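Long-range contact in heparin binding protein (Homo sapiens, PDB 1A7S), which binds heparin and, as a neutrophil granule protein, kills many Gram-negative bacteria and attracts monocytes and fibroblasts: residues A33-T38 with L92-R97. Residues are numbered along the deposited sequence; the frame is centred on the assembly and turned at random.
Sequences ARFVMT and LLQLDR. With EOH (ethanol), chain Q.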
ATOM      1  N   ALA A  33       1.703  13.982   6.782  1.00 10.16           N
ATOM      2  CA  ALA A  33       0.471  14.686   6.669  1.00 10.68           C
ATOM      3  C   ALA A  33       0.039  15.027   5.274  1.00 10.46           C
ATOM      4  O   ALA A  33      -1.153  15.133   4.965  1.00 11.61           O
ATOM      5  CB  ALA A  33       0.534  15.986   7.529  1.00 13.75           C
ATOM      6  N   ARG A  34       0.898  15.223   4.343  1.00  9.81           N
ATOM      7  CA  ARG A  34       0.777  15.630   2.988  1.00 10.55           C
ATOM      8  C   ARG A  34       1.052  14.591   1.940  1.00  8.59           C
ATOM      9  O   ARG A  34       0.952  14.880   0.736  1.00  8.91           O
ATOM     10  CB  ARG A  34       1.588  16.927   2.691  1.00 13.23           C
ATOM     11  CG  ARG A  34       1.164  17.764   1.557  1.00 20.61           C
ATOM     12  CD  ARG A  34       2.083  19.008   1.457  1.00 22.60           C
ATOM     13  NE  ARG A  34       2.016  19.849   2.614  1.00 22.64           N
ATOM     14  CZ  ARG A  34       1.210  20.923   2.731  1.00 23.80           C
ATOM     15  NH1 ARG A  34       0.238  21.142   1.843  1.00 20.13           N
ATOM     16  NH2 ARG A  34       1.278  21.753   3.799  1.00 27.10           N
ATOM     17  N   PHE A  35       1.396  13.339   2.305  1.00  8.00           N
ATOM     18  CA  PHE A  35       1.803  12.379   1.323  1.00  7.87           C
ATOM     19  C   PHE A  35       1.308  10.952   1.636  1.00  6.89           C
ATOM     20  O   PHE A  35       1.383  10.466   2.746  1.00  8.01           O
ATOM     21  CB  PHE A  35       3.360  12.255   1.182  1.00  7.79           C
ATOM     22  CG  PHE A  35       4.007  13.509   0.603  1.00  8.79           C
ATOM     23  CD1 PHE A  35       4.388  14.514   1.486  1.00  9.69           C
ATOM     24  CD2 PHE A  35       4.281  13.623  -0.711  1.00  9.50           C
ATOM     25  CE1 PHE A  35       5.033  15.630   0.978  1.00 10.84           C
ATOM     26  CE2 PHE A  35       4.886  14.732  -1.246  1.00 10.57           C
ATOM     27  CZ  PHE A  35       5.264  15.751  -0.367  1.00 11.63           C
ATOM     28  N   VAL A  36       0.845  10.323   0.564  1.00  7.45           N
ATOM     29  CA  VAL A  36       0.468   8.923   0.521  1.00  7.04           C
ATOM     30  C   VAL A  36       1.453   8.138  -0.312  1.00  6.69           C
ATOM     31  O   VAL A  36       1.836   8.533  -1.421  1.00  8.38           O
ATOM     32  CB  VAL A  36      -0.970   8.757  -0.011  1.00  7.61           C
ATOM     33  CG1 VAL A  36      -1.289   7.316  -0.417  1.00  8.28           C
ATOM     34  CG2 VAL A  36      -1.961   9.149   1.180  1.00  7.96           C
ATOM     35  N   MET A  37       1.886   7.001   0.243  1.00  6.50           N
ATOM     36  CA  MET A  37       2.807   6.065  -0.447  1.00  6.76           C
ATOM     37  C   MET A  37       1.977   4.927  -1.069  1.00  6.51           C
ATOM     38  O   MET A  37       1.133   4.330  -0.401  1.00  7.35           O
ATOM     39  CB  MET A  37       3.789   5.478   0.571  1.00  6.79           C
ATOM     40  CG  MET A  37       4.766   4.494  -0.022  1.00  8.14           C
ATOM     41  SD  MET A  37       6.080   4.033   1.141  1.00  8.67           S
ATOM     42  CE  MET A  37       5.172   3.025   2.332  1.00  9.05           C
ATOM     43  N   THR A  38       2.255   4.654  -2.324  1.00  7.24           N
ATOM     44  CA  THR A  38       1.567   3.634  -3.093  1.00  6.94           C
ATOM     45  C   THR A  38       2.552   3.066  -4.129  1.00  6.85           C
ATOM     46  O   THR A  38       3.770   3.292  -4.026  1.00  7.64           O
ATOM     47  CB  THR A  38       0.306   4.214  -3.747  1.00  8.05           C
ATOM     48  OG1 THR A  38      -0.481   3.205  -4.351  1.00  7.71           O
ATOM     49  CG2 THR A  38       0.567   5.310  -4.702  1.00  8.44           C
ATOM     50  N   LEU A  92       4.928   8.304  -4.605  1.00  7.59           N
ATOM     51  CA  LEU A  92       4.435   9.177  -3.561  1.00  6.98           C
ATOM     52  C   LEU A  92       3.451  10.164  -4.185  1.00  7.44           C
ATOM     53  O   LEU A  92       3.772  10.816  -5.169  1.00  8.64           O
ATOM     54  CB  LEU A  92       5.601   9.936  -2.885  1.00  8.74           C
ATOM     55  CG  LEU A  92       6.646   9.020  -2.259  1.00 13.34           C
ATOM     56  CD1 LEU A  92       7.652   9.890  -1.442  1.00 18.01           C
ATOM     57  CD2 LEU A  92       6.113   7.939  -1.399  1.00 13.08           C
ATOM     58  N   LEU A  93       2.314  10.255  -3.526  1.00  7.60           N
ATOM     59  CA  LEU A  93       1.234  11.168  -3.962  1.00  8.27           C
ATOM     60  C   LEU A  93       1.193  12.318  -2.943  1.00  8.32           C
ATOM     61  O   LEU A  93       0.965  12.119  -1.775  1.00  8.95           O
ATOM     62  CB  LEU A  93      -0.088  10.419  -3.932  1.00  8.50           C
ATOM     63  CG  LEU A  93      -0.216   9.095  -4.673  1.00  9.40           C
ATOM     64  CD1 LEU A  93      -1.574   8.473  -4.516  1.00  9.95           C
ATOM     65  CD2 LEU A  93       0.176   9.248  -6.123  1.00 11.22           C
ATOM     66  N   GLN A  94       1.422  13.516  -3.485  1.00  8.46           N
ATOM     67  CA  GLN A  94       1.282  14.716  -2.619  1.00  8.74           C
ATOM     68  C   GLN A  94      -0.214  15.063  -2.616  1.00  8.71           C
ATOM     69  O   GLN A  94      -0.772  15.284  -3.716  1.00 10.14           O
ATOM     70  CB  GLN A  94       2.105  15.858  -3.114  1.00 10.91           C
ATOM     71  CG  GLN A  94       2.025  17.090  -2.234  1.00 12.70           C
ATOM     72  CD  GLN A  94       2.930  18.207  -2.565  1.00 15.37           C
ATOM     73  OE1 GLN A  94       4.094  17.950  -2.970  1.00 15.10           O
ATOM     74  NE2 GLN A  94       2.509  19.420  -2.231  1.00 19.36           N
ATOM     75  N   LEU A  95      -0.774  15.127  -1.464  1.00  8.94           N
ATOM     76  CA  LEU A  95      -2.225  15.508  -1.330  1.00  9.68           C
ATOM     77  C   LEU A  95      -2.364  16.996  -1.490  1.00 10.11           C
ATOM     78  O   LEU A  95      -1.424  17.748  -1.289  1.00 11.81           O
ATOM     79  CB  LEU A  95      -2.689  15.056   0.066  1.00  9.73           C
ATOM     80  CG  LEU A  95      -2.433  13.619   0.434  1.00  8.99           C
ATOM     81  CD1 LEU A  95      -2.964  13.341   1.842  1.00 10.17           C
ATOM     82  CD2 LEU A  95      -3.036  12.671  -0.520  1.00 10.61           C
ATOM     83  N   ASP A  96      -3.582  17.454  -1.794  1.00 11.09           N
ATOM     84  CA  ASP A  96      -3.856  18.856  -2.007  1.00 11.53           C
ATOM     85  C   ASP A  96      -3.695  19.705  -0.754  1.00 11.99           C
ATOM     86  O   ASP A  96      -3.615  20.931  -0.840  1.00 13.91           O
ATOM     87  CB  ASP A  96      -5.231  19.053  -2.586  1.00 12.95           C
ATOM     88  CG  ASP A  96      -6.416  18.647  -1.735  1.00 14.28           C
ATOM     89  OD1 ASP A  96      -6.707  19.381  -0.723  1.00 15.78           O
ATOM     90  OD2 ASP A  96      -6.993  17.599  -1.848  1.00 21.32           O
ATOM     91  N   ARG A  97      -3.708  19.081   0.395  1.00 11.59           N
ATOM     92  CA  ARG A  97      -3.588  19.788   1.692  1.00 12.93           C
ATOM     93  C   ARG A  97      -3.126  18.779   2.721  1.00 12.61           C
ATOM     94  O   ARG A  97      -3.122  17.548   2.478  1.00 13.51           O
ATOM     95  CB  ARG A  97      -4.925  20.406   2.059  1.00 13.19           C
ATOM     96  CG  ARG A  97      -5.969  19.301   2.423  1.00 16.23           C
ATOM     97  CD  ARG A  97      -7.389  19.891   2.486  1.00 18.28           C
ATOM     98  NE  ARG A  97      -8.355  18.887   2.981  1.00 19.85           N
ATOM     99  CZ  ARG A  97      -8.883  17.939   2.186  1.00 19.79           C
ATOM    100  NH1 ARG A  97      -8.695  17.908   0.881  1.00 14.92           N
ATOM    101  NH2 ARG A  97      -9.610  16.965   2.764  1.00 16.93           N
TER
HETATM  102  C1  EOH Q 429       2.865  22.295  -0.884  1.00 50.19           C
HETATM  103  C2  EOH Q 429       3.615  22.912   0.298  1.00 49.90           C
HETATM  104  O   EOH Q 429       3.770  22.036  -1.994  1.00 42.02           O
HETATM  105  O   HOH W   1      -0.027  19.915  -0.858  1.00 20.87           O
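Val36 and Leu93 form an antiparallel hydrogen-bonded pair, Val36 N reaching Leu93 O at 3.0 Å and Leu93 N returning to Val36 O at 2.8 Å, while Leu95 N donates to Arg34 O, beyond the non-hydrogen-bonded pair of Phe35 and Gln94. On the sheet face that carries Phe35, Met37, Leu92 and Gln94, the Phe35 ring reaches over to Gln94: with CG anti to its carbonyl carbon (chi1 -67°), CE2 comes within 3.5 Å of Gln94 CB, ring and amide planes standing 62° apart. Leu92 CD2 rests 3.9 Å from Met37 CB. Helix 210-218 lies against this face, Val216 touching both Phe35 and Leu92. These are neighbouring strands, 35-38 and 91-95, of the six-stranded N-terminal barrel of the trypsin fold; strand 23-32 flanks the first and strand 69-77 the second. Residues 33-38 belong to the region with antibiotic activity. On the other face, Val36 CG2 meets Leu95 CD2 at 4.1 Å, and Leu30 touches both residues. The methyl CG2 of Thr38 packs 3.8 Å from Leu93 CD1, while its OG1 bonds to Gly27 O. Just before strand 35-38 begins, the Arg34 side chain runs beside that of Gln94 and in the same direction, guanidinium and amide planes 73° apart. One water ties them together: it accepts from Arg34 NH1, in the guanidinium plane, and from Gln94 NE2, and donates to Leu95 O. Gln94 NE2 also donates to the oxygen of an ethanol, probably from the crystallisation liquor, whose C2 lies over one face of the Arg34 guanidinium, 4.0 Å from CZ. Gln94 OE1 accepts from Gly221 N, so both ends of the amide are engaged, and Arg34 NH2 forms a salt bridge with Glu98.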